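Side-chain contacts in tryptophan halogenase superfamily (Brevundimonas sp. BAL3, PDB 6FRL), which is a flavin-dependent halogenase that prefers bromination over chlorination, probably of aromatic substrates: residues A27-Q32 / R63-Q68; W120-R125 / A474-S479; I397-K402 / R426-W431. All coordinates share one frame; numbering follows the deposited sequence.

Interaction 1 (A27-Q32 / R63-Q68); sequences AAALVQ and RRFYGQ
Gln32 and Ala29 on one helix meet Gln68 and Phe65 on another in a small mixed contact, one hydrogen bond beside one apolar touch. Helix 20-33 follows strand 13-17 through a glycine-rich turn, a pattern consistent with the Rossmann-type nucleotide-binding unit of flavin-dependent halogenases; helix 61-68 comes next in the chain after the two strands that follow. The CA atoms come nearest at Ala29 and Phe65, 8.2 Å apart, so side chains have to bridge most of the gap.

The polar link starts from Gln32, whose chain is bent at chi2 (85°) and carries the amide across to the other helix. Its NE2 donates to the backbone O of Gln68 over 2.9 Å, with an N-H...O angle of 160°. The donor lies in the carbonyl plane, on a lone pair of Gln68 O, and that oxygen in turn sits close to the amide plane of Gln32. Farther back along helix 20-33, the methyl of Ala29 comes obliquely to the Phe65 ring, with CB 4.0 Å from Phe65 CE1. Phe65 has CG anti to its backbone nitrogen (chi1 172°), which carries the ring toward this methyl. Helix 354-367 closes over the same place, Ile362 resting against Ala29 and Glu359 against Phe65.

Gln32 OE1 accepts from Arg35 NE, just past the end of the helix. Both ends of the amide are therefore engaged, which limits its rotation and supports the modelled placing of N and O; the nearby positive charge probably also makes NE2 a slightly stronger donor to Gln68 O.

Interaction 2 (W120-R125 / A474-S479); sequences WLKQRR and AYLARS
Gln123 and Leu476 run past each other in opposite directions where two helices cross steeply. Segments 120-125 and 474-479 belong to helices 116-125 and 473-492; the axes of the two segments pass 10.4 Å apart at a signed angle of -114°. This is helix-helix packing at the periphery of the halogenase fold, joining a helix from the first quarter of the chain to one near its C-terminus.

Gln123 points from its CA toward the other helix, and its bend at chi2 (64°) lays the amide over the backbone turn at Leu476 and Ala477. As modelled, the nitrogen is the end beside the alanine, with Gln123 NE2 3.4 Å from Ala477 CB, and the oxygen is the end beside the leucine. Gln123 OE1 is placed only 3.0 Å from Leu476 CD2, a spacing too short to be trusted in detail, and it leaves the assignment of the two ends in doubt.

Leu476 also packs on Met471, and its CD2 receives the aliphatic part of Lys122. The lysine stays extended as far as CE, then turns at chi4 (55°) so that NZ meets Asp469 in a salt bridge. Before that turn its chain crosses the leucine obliquely, coming to 3.7 Å between Lys122 CD and Leu476 CD2.

Interaction 3 (I397-K402 / R426-W431); sequences IILHYK and RKIALW
Leu399 and Ile428 meet through aliphatic carbons, chiefly their CD1 methyls, while the rings of both helices are engaged with other parts of the fold. Trp431 stacks on Tyr454 and donates a hydrogen bond from NE1 to Leu459 O. Trp450 offers its ring to Lys427 as a cation-pi partner and also touches Leu399. His400 and Tyr401 take no part across the contact; His400 NE2 bonds to Glu351 and Tyr401 OH to Glu348.

The two branched chains slide past each other in opposite directions. In Ile428, CG1 anti to the carbonyl carbon (chi1 -68°) and an extended chi2 (171°) carry CD1 to Leu399. One methyl of the leucine does all the touching: Leu399 CD1 is 3.6 Å from Ile428 CD1 and 3.8 Å from Ile428 CG1. Lys402, one turn along, adds a looser touch, its CG 4.3 Å from Ile428 CD1, while its NZ goes on to the carbonyl oxygens of Arg416 and Met418. The CA atoms of Leu399 and Ile428 lie 8.8 Å apart, a light contact between spaced helices; Leu424 also reaches Leu399.

On another side of segment 426-431, Ala429 and Leu430 pack against Pro377 and Glu381 of the second subunit. The arrangement is that of apolar interhelical packing: helices 376-402 and 422-434, with helix 447-456 beside them, form part of the helical region of this halogenase next to the dimer contact.

In the fold
Interaction 1 stands apart: its centre lies about 34 Å from that of interaction 3, across the chain's centre, and about 45 Å from that of interaction 2. It belongs to the probable nucleotide-binding part of the fold, close to the start of the chain. Interactions 2 and 3 share the other side, in the helical region, with centres about 26 Å apart and nearest atoms about 5 Å apart, so they are neighbours that do not touch. Pro461 links them, packing on Leu121 of one and Trp431 of the other. In sequence, interaction 3 is nested inside the long loop that interaction 2 closes, and only interaction 3 has the second subunit beside it.

Interaction 1 (A27-Q32 / R63-Q68)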
loop_
_atom_site.group_PDB
_atom_site.type_symbol
_atom_site.label_atom_id
_atom_site.label_comp_id
_atom_site.label_asym_id
_atom_site.label_seq_id
_atom_site.Cartn_x
_atom_site.Cartn_y
_atom_site.Cartn_z
ATOM N N ALA B 27 -3.641 -23.426 14.825
ATOM C CA ALA B 27 -3.681 -23.713 16.257
ATOM C C ALA B 27 -2.575 -22.997 17.007
ATOM O O ALA B 27 -2.835 -22.352 18.045
ATOM C CB ALA B 27 -3.590 -25.222 16.520
ATOM N N ALA B 28 -1.352 -23.100 16.492
ATOM C CA ALA B 28 -0.210 -22.468 17.184
ATOM C C ALA B 28 -0.337 -20.940 17.239
ATOM O O ALA B 28 -0.099 -20.317 18.302
ATOM C CB ALA B 28 1.099 -22.865 16.534
ATOM N N ALA B 29 -0.742 -20.348 16.105
ATOM C CA ALA B 29 -0.909 -18.889 15.984
ATOM C C ALA B 29 -2.004 -18.380 16.924
ATOM O O ALA B 29 -1.782 -17.409 17.630
ATOM C CB ALA B 29 -1.227 -18.495 14.548
ATOM N N LEU B 30 -3.158 -19.067 16.957
ATOM C CA LEU B 30 -4.251 -18.687 17.855
ATOM C C LEU B 30 -3.928 -18.958 19.348
ATOM O O LEU B 30 -4.324 -18.169 20.224
ATOM C CB LEU B 30 -5.564 -19.370 17.434
ATOM C CG LEU B 30 -6.093 -19.002 16.048
ATOM C CD1 LEU B 30 -7.421 -19.689 15.760
ATOM C CD2 LEU B 30 -6.225 -17.479 15.900
ATOM N N VAL B 31 -3.206 -20.042 19.636
ATOM C CA VAL B 31 -2.727 -20.293 21.007
ATOM C C VAL B 31 -1.889 -19.117 21.517
ATOM O O VAL B 31 -2.180 -18.583 22.579
ATOM C CB VAL B 31 -2.001 -21.674 21.121
ATOM C CG1 VAL B 31 -1.048 -21.754 22.305
ATOM C CG2 VAL B 31 -3.033 -22.803 21.234
ATOM N N GLN B 32 -0.896 -18.672 20.745
ATOM C CA GLN B 32 -0.049 -17.532 21.175
ATOM C C GLN B 32 -0.843 -16.219 21.320
ATOM O O GLN B 32 -0.636 -15.462 22.241
ATOM C CB GLN B 32 1.097 -17.276 20.180
ATOM C CG GLN B 32 1.961 -16.039 20.488
ATOM C CD GLN B 32 3.055 -16.323 21.466
ATOM O OE1 GLN B 32 2.839 -16.975 22.500
ATOM N NE2 GLN B 32 4.265 -15.854 21.152
ATOM N N ARG B 63 9.496 -17.054 8.358
ATOM C CA ARG B 63 10.442 -16.800 9.467
ATOM C C ARG B 63 9.848 -15.802 10.448
ATOM O O ARG B 63 10.085 -15.934 11.645
ATOM C CB ARG B 63 11.849 -16.359 8.977
ATOM C CG ARG B 63 12.505 -17.388 8.017
ATOM C CD ARG B 63 13.966 -17.119 7.661
ATOM N NE ARG B 63 14.182 -15.709 7.367
ATOM C CZ ARG B 63 14.656 -14.802 8.211
ATOM N NH1 ARG B 63 15.043 -15.128 9.450
ATOM N NH2 ARG B 63 14.765 -13.548 7.801
ATOM N N ARG B 64 9.060 -14.846 9.964
ATOM C CA ARG B 64 8.313 -13.954 10.835
ATOM C C ARG B 64 7.170 -14.696 11.554
ATOM O O ARG B 64 6.872 -14.389 12.694
ATOM C CB ARG B 64 7.781 -12.730 10.062
ATOM C CG ARG B 64 7.021 -11.719 10.924
ATOM C CD ARG B 64 6.362 -10.603 10.096
ATOM N NE ARG B 64 5.151 -11.041 9.340
ATOM C CZ ARG B 64 4.935 -10.907 8.015
ATOM N NH1 ARG B 64 5.826 -10.332 7.195
ATOM N NH2 ARG B 64 3.792 -11.355 7.490
ATOM N N PHE B 65 6.549 -15.663 10.879
ATOM C CA PHE B 65 5.413 -16.397 11.445
ATOM C C PHE B 65 5.848 -17.113 12.717
ATOM O O PHE B 65 5.273 -16.908 13.789
ATOM C CB PHE B 65 4.807 -17.361 10.415
ATOM C CG PHE B 65 3.767 -18.276 10.979
ATOM C CD1 PHE B 65 2.422 -17.877 11.043
ATOM C CD2 PHE B 65 4.114 -19.544 11.440
ATOM C CE1 PHE B 65 1.465 -18.715 11.578
ATOM C CE2 PHE B 65 3.162 -20.381 12.005
ATOM C CZ PHE B 65 1.842 -19.968 12.067
ATOM N N TYR B 66 6.885 -17.928 12.606
ATOM C CA TYR B 66 7.403 -18.655 13.780
ATOM C C TYR B 66 8.197 -17.735 14.729
ATOM O O TYR B 66 8.289 -18.019 15.946
ATOM C CB TYR B 66 8.158 -19.940 13.388
ATOM C CG TYR B 66 9.438 -19.856 12.541
ATOM C CD1 TYR B 66 10.630 -19.426 13.084
ATOM C CD2 TYR B 66 9.475 -20.373 11.250
ATOM C CE1 TYR B 66 11.819 -19.426 12.340
ATOM C CE2 TYR B 66 10.637 -20.393 10.504
ATOM C CZ TYR B 66 11.811 -19.912 11.046
ATOM O OH TYR B 66 12.971 -19.908 10.303
ATOM N N GLY B 67 8.730 -16.638 14.177
ATOM C CA GLY B 67 9.256 -15.516 14.964
ATOM C C GLY B 67 8.268 -14.993 15.996
ATOM O O GLY B 67 8.617 -14.874 17.172
ATOM N N GLN B 68 7.021 -14.752 15.567
ATOM C CA GLN B 68 5.979 -14.236 16.437
ATOM C C GLN B 68 5.585 -15.246 17.518
ATOM O O GLN B 68 5.085 -14.834 18.563
ATOM C CB GLN B 68 4.735 -13.817 15.647
ATOM C CG GLN B 68 4.766 -12.381 15.184
ATOM C CD GLN B 68 3.899 -12.060 13.929
ATOM O OE1 GLN B 68 4.387 -11.434 12.966
ATOM N NE2 GLN B 68 2.621 -12.464 13.941
#

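Interaction 2 (W120-R125 / A474-S479)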
loop_
_atom_site.group_PDB
_atom_site.type_symbol
_atom_site.label_atom_id
_atom_site.label_comp_id
_atom_site.label_asym_id
_atom_site.label_seq_id
_atom_site.Cartn_x
_atom_site.Cartn_y
_atom_site.Cartn_z
ATOM N N TRP B 120 20.151 0.966 -15.464
ATOM C CA TRP B 120 20.626 -0.280 -16.065
ATOM C C TRP B 120 20.205 -0.401 -17.529
ATOM O O TRP B 120 20.994 -0.839 -18.375
ATOM C CB TRP B 120 20.122 -1.497 -15.291
ATOM C CG TRP B 120 20.612 -2.798 -15.843
ATOM C CD1 TRP B 120 21.847 -3.357 -15.670
ATOM C CD2 TRP B 120 19.886 -3.684 -16.687
ATOM N NE1 TRP B 120 21.927 -4.558 -16.344
ATOM C CE2 TRP B 120 20.735 -4.781 -16.978
ATOM C CE3 TRP B 120 18.597 -3.666 -17.217
ATOM C CZ2 TRP B 120 20.333 -5.857 -17.799
ATOM C CZ3 TRP B 120 18.190 -4.733 -18.041
ATOM C CH2 TRP B 120 19.060 -5.813 -18.319
ATOM N N LEU B 121 18.971 -0.030 -17.841
ATOM C CA LEU B 121 18.526 -0.058 -19.238
ATOM C C LEU B 121 19.264 0.925 -20.155
ATOM O O LEU B 121 19.625 0.553 -21.268
ATOM C CB LEU B 121 17.012 0.147 -19.354
ATOM C CG LEU B 121 16.225 -1.083 -18.906
ATOM C CD1 LEU B 121 14.803 -0.733 -18.489
ATOM C CD2 LEU B 121 16.253 -2.128 -20.016
ATOM N N LYS B 122 19.484 2.154 -19.694
ATOM C CA LYS B 122 20.291 3.127 -20.437
ATOM C C LYS B 122 21.644 2.537 -20.823
ATOM O O LYS B 122 22.042 2.567 -21.992
ATOM C CB LYS B 122 20.523 4.425 -19.638
ATOM C CG LYS B 122 21.559 5.332 -20.302
ATOM C CD LYS B 122 21.623 6.697 -19.595
ATOM C CE LYS B 122 22.545 7.659 -20.299
ATOM N NZ LYS B 122 22.125 7.781 -21.724
ATOM N N GLN B 123 22.337 1.987 -19.838
ATOM C CA GLN B 123 23.668 1.399 -20.070
ATOM C C GLN B 123 23.579 0.184 -20.978
ATOM O O GLN B 123 24.426 -0.030 -21.839
ATOM C CB GLN B 123 24.362 1.055 -18.746
ATOM C CG GLN B 123 25.882 0.889 -18.832
ATOM C CD GLN B 123 26.635 2.168 -19.229
ATOM O OE1 GLN B 123 26.212 3.298 -18.953
ATOM N NE2 GLN B 123 27.746 1.980 -19.915
ATOM N N ARG B 124 22.537 -0.608 -20.803
ATOM C CA ARG B 124 22.313 -1.746 -21.681
ATOM C C ARG B 124 22.118 -1.293 -23.127
ATOM O O ARG B 124 22.527 -1.995 -24.040
ATOM C CB ARG B 124 21.104 -2.565 -21.213
ATOM C CG ARG B 124 20.825 -3.768 -22.066
ATOM C CD ARG B 124 19.607 -4.508 -21.580
ATOM N NE ARG B 124 19.401 -5.738 -22.355
ATOM C CZ ARG B 124 18.583 -5.867 -23.399
ATOM N NH1 ARG B 124 17.754 -4.879 -23.783
ATOM N NH2 ARG B 124 18.525 -7.038 -24.011
ATOM N N ARG B 125 21.480 -0.136 -23.309
ATOM C CA ARG B 125 21.246 0.447 -24.631
ATOM C C ARG B 125 22.597 0.794 -25.277
ATOM O O ARG B 125 22.818 0.513 -26.454
ATOM C CB ARG B 125 20.345 1.686 -24.496
ATOM C CG ARG B 125 19.732 2.249 -25.758
ATOM C CD ARG B 125 19.202 3.667 -25.545
ATOM N NE ARG B 125 17.886 3.654 -24.893
ATOM C CZ ARG B 125 16.723 3.404 -25.510
ATOM N NH1 ARG B 125 16.668 3.102 -26.813
ATOM N NH2 ARG B 125 15.589 3.436 -24.807
ATOM N N ALA B 474 30.050 7.564 -19.524
ATOM C CA ALA B 474 31.297 7.165 -18.869
ATOM C C ALA B 474 31.142 7.151 -17.348
ATOM O O ALA B 474 31.582 6.188 -16.703
ATOM C CB ALA B 474 32.450 8.063 -19.287
ATOM N N TYR B 475 30.504 8.179 -16.773
ATOM C CA TYR B 475 30.272 8.205 -15.313
ATOM C C TYR B 475 29.360 7.071 -14.818
ATOM O O TYR B 475 29.603 6.478 -13.784
ATOM C CB TYR B 475 29.691 9.543 -14.861
ATOM C CG TYR B 475 29.424 9.560 -13.377
ATOM C CD1 TYR B 475 28.285 8.962 -12.842
ATOM C CD2 TYR B 475 30.317 10.167 -12.493
ATOM C CE1 TYR B 475 28.035 8.973 -11.469
ATOM C CE2 TYR B 475 30.071 10.187 -11.120
ATOM C CZ TYR B 475 28.936 9.578 -10.619
ATOM O OH TYR B 475 28.708 9.593 -9.271
ATOM N N LEU B 476 28.284 6.833 -15.548
ATOM C CA LEU B 476 27.337 5.767 -15.258
ATOM C C LEU B 476 28.041 4.419 -15.282
ATOM O O LEU B 476 27.951 3.666 -14.295
ATOM C CB LEU B 476 26.187 5.797 -16.287
ATOM C CG LEU B 476 25.082 4.730 -16.337
ATOM C CD1 LEU B 476 24.311 4.651 -15.031
ATOM C CD2 LEU B 476 24.196 4.980 -17.555
ATOM N N ALA B 477 28.765 4.155 -16.377
ATOM C CA ALA B 477 29.462 2.876 -16.603
ATOM C C ALA B 477 30.353 2.434 -15.444
ATOM O O ALA B 477 30.456 1.228 -15.169
ATOM C CB ALA B 477 30.288 2.929 -17.878
ATOM N N ARG B 478 30.978 3.415 -14.778
ATOM C CA ARG B 478 31.894 3.160 -13.662
ATOM C C ARG B 478 31.190 3.039 -12.324
ATOM O O ARG B 478 31.633 2.269 -11.497
ATOM C CB ARG B 478 33.044 4.205 -13.615
ATOM C CG ARG B 478 34.105 3.935 -14.690
ATOM C CD ARG B 478 35.422 4.658 -14.456
ATOM N NE ARG B 478 35.299 6.123 -14.519
ATOM C CZ ARG B 478 35.311 6.872 -15.631
ATOM N NH1 ARG B 478 35.391 6.319 -16.847
ATOM N NH2 ARG B 478 35.189 8.200 -15.537
ATOM N N SER B 479 30.119 3.789 -12.098
ATOM C CA SER B 479 29.256 3.570 -10.902
ATOM C C SER B 479 28.676 2.142 -10.884
ATOM O O SER B 479 28.638 1.485 -9.849
ATOM C CB SER B 479 28.103 4.580 -10.805
ATOM O OG SER B 479 28.212 5.579 -11.789
#

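Interaction 3 (I397-K402 / R426-W431)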
loop_
_atom_site.group_PDB
_atom_site.type_symbol
_atom_site.label_atom_id
_atom_site.label_comp_id
_atom_site.label_asym_id
_atom_site.label_seq_id
_atom_site.Cartn_x
_atom_site.Cartn_y
_atom_site.Cartn_z
ATOM N N ILE B 397 1.719 -15.955 -11.381
ATOM C CA ILE B 397 1.988 -17.309 -11.922
ATOM C C ILE B 397 1.767 -17.359 -13.455
ATOM O O ILE B 397 2.613 -17.834 -14.197
ATOM C CB ILE B 397 1.165 -18.403 -11.186
ATOM C CG1 ILE B 397 1.708 -18.546 -9.754
ATOM C CG2 ILE B 397 1.256 -19.740 -11.922
ATOM C CD1 ILE B 397 0.803 -19.264 -8.786
ATOM N N ILE B 398 0.635 -16.838 -13.909
ATOM C CA ILE B 398 0.325 -16.754 -15.334
ATOM C C ILE B 398 1.476 -16.138 -16.169
ATOM O O ILE B 398 1.874 -16.700 -17.211
ATOM C CB ILE B 398 -0.980 -15.947 -15.552
ATOM C CG1 ILE B 398 -2.175 -16.785 -15.104
ATOM C CG2 ILE B 398 -1.140 -15.560 -17.031
ATOM C CD1 ILE B 398 -3.462 -16.013 -14.982
ATOM N N LEU B 399 2.001 -15.001 -15.701
ATOM C CA LEU B 399 3.076 -14.281 -16.389
ATOM C C LEU B 399 4.228 -15.177 -16.809
ATOM O O LEU B 399 4.776 -14.980 -17.905
ATOM C CB LEU B 399 3.623 -13.109 -15.532
ATOM C CG LEU B 399 4.622 -12.179 -16.228
ATOM C CD1 LEU B 399 3.975 -11.443 -17.386
ATOM C CD2 LEU B 399 5.242 -11.194 -15.275
ATOM N N HIS B 400 4.602 -16.128 -15.945
ATOM C CA HIS B 400 5.738 -17.020 -16.195
ATOM C C HIS B 400 5.507 -17.841 -17.507
ATOM O O HIS B 400 6.422 -18.035 -18.345
ATOM C CB HIS B 400 5.960 -17.982 -15.022
ATOM C CG HIS B 400 6.442 -17.351 -13.739
ATOM N ND1 HIS B 400 5.654 -16.529 -12.962
ATOM C CD2 HIS B 400 7.606 -17.520 -13.041
ATOM C CE1 HIS B 400 6.314 -16.190 -11.863
ATOM N NE2 HIS B 400 7.500 -16.777 -11.887
ATOM N N TYR B 401 4.284 -18.313 -17.681
ATOM C CA TYR B 401 3.922 -19.064 -18.882
ATOM C C TYR B 401 3.781 -18.135 -20.099
ATOM O O TYR B 401 4.274 -18.435 -21.181
ATOM C CB TYR B 401 2.587 -19.806 -18.677
ATOM C CG TYR B 401 2.616 -20.954 -17.694
ATOM C CD1 TYR B 401 3.209 -22.181 -18.039
ATOM C CD2 TYR B 401 2.020 -20.850 -16.426
ATOM C CE1 TYR B 401 3.236 -23.241 -17.138
ATOM C CE2 TYR B 401 2.033 -21.917 -15.532
ATOM C CZ TYR B 401 2.639 -23.105 -15.894
ATOM O OH TYR B 401 2.642 -24.190 -15.053
ATOM N N LYS B 402 3.087 -17.014 -19.893
ATOM C CA LYS B 402 2.822 -16.029 -20.941
ATOM C C LYS B 402 4.062 -15.519 -21.673
ATOM O O LYS B 402 3.971 -15.243 -22.868
ATOM C CB LYS B 402 2.055 -14.854 -20.350
ATOM C CG LYS B 402 1.645 -13.774 -21.361
ATOM C CD LYS B 402 0.861 -14.349 -22.532
ATOM C CE LYS B 402 0.055 -13.313 -23.282
ATOM N NZ LYS B 402 -0.544 -13.895 -24.521
ATOM N N ARG B 426 -2.810 -5.104 -18.358
ATOM C CA ARG B 426 -2.463 -3.739 -17.978
ATOM C C ARG B 426 -1.050 -3.616 -17.410
ATOM O O ARG B 426 -0.360 -2.644 -17.725
ATOM C CB ARG B 426 -3.449 -3.192 -16.940
ATOM C CG ARG B 426 -4.794 -2.790 -17.511
ATOM C CD ARG B 426 -5.698 -2.383 -16.373
ATOM N NE ARG B 426 -5.062 -1.307 -15.584
ATOM C CZ ARG B 426 -5.442 -0.905 -14.370
ATOM N NH1 ARG B 426 -6.473 -1.480 -13.736
ATOM N NH2 ARG B 426 -4.782 0.091 -13.791
ATOM N N LYS B 427 -0.647 -4.588 -16.582
ATOM C CA LYS B 427 0.710 -4.641 -16.041
ATOM C C LYS B 427 1.743 -4.751 -17.141
ATOM O O LYS B 427 2.686 -3.965 -17.171
ATOM C CB LYS B 427 0.902 -5.818 -15.065
ATOM C CG LYS B 427 0.556 -5.509 -13.624
ATOM C CD LYS B 427 0.702 -6.725 -12.717
ATOM C CE LYS B 427 1.302 -6.362 -11.368
ATOM N NZ LYS B 427 0.288 -5.840 -10.456
ATOM N N ILE B 428 1.552 -5.734 -18.032
ATOM C CA ILE B 428 2.486 -5.985 -19.138
ATOM C C ILE B 428 2.539 -4.761 -20.038
ATOM O O ILE B 428 3.615 -4.397 -20.481
ATOM C CB ILE B 428 2.118 -7.257 -19.931
ATOM C CG1 ILE B 428 2.348 -8.498 -19.072
ATOM C CG2 ILE B 428 2.943 -7.398 -21.201
ATOM C CD1 ILE B 428 1.810 -9.767 -19.713
ATOM N N ALA B 429 1.401 -4.100 -20.261
ATOM C CA ALA B 429 1.345 -2.913 -21.145
ATOM C C ALA B 429 2.076 -1.681 -20.559
ATOM O O ALA B 429 2.778 -0.993 -21.284
ATOM C CB ALA B 429 -0.108 -2.566 -21.536
ATOM N N LEU B 430 1.927 -1.411 -19.274
ATOM C CA LEU B 430 2.646 -0.273 -18.670
ATOM C C LEU B 430 4.136 -0.586 -18.528
ATOM O O LEU B 430 4.957 0.323 -18.632
ATOM C CB LEU B 430 2.056 0.170 -17.346
ATOM C CG LEU B 430 2.669 1.456 -16.767
ATOM C CD1 LEU B 430 2.344 2.701 -17.603
ATOM C CD2 LEU B 430 2.259 1.651 -15.307
ATOM N N TRP B 431 4.496 -1.854 -18.330
ATOM C CA TRP B 431 5.906 -2.220 -18.215
ATOM C C TRP B 431 6.615 -1.966 -19.553
ATOM O O TRP B 431 7.643 -1.270 -19.587
ATOM C CB TRP B 431 6.079 -3.676 -17.782
ATOM C CG TRP B 431 7.503 -4.154 -17.932
ATOM C CD1 TRP B 431 7.991 -4.987 -18.890
ATOM C CD2 TRP B 431 8.619 -3.743 -17.140
ATOM N NE1 TRP B 431 9.336 -5.148 -18.721
ATOM C CE2 TRP B 431 9.754 -4.381 -17.664
ATOM C CE3 TRP B 431 8.770 -2.872 -16.061
ATOM C CZ2 TRP B 431 11.043 -4.206 -17.121
ATOM C CZ3 TRP B 431 10.044 -2.694 -15.507
ATOM C CH2 TRP B 431 11.165 -3.354 -16.048
#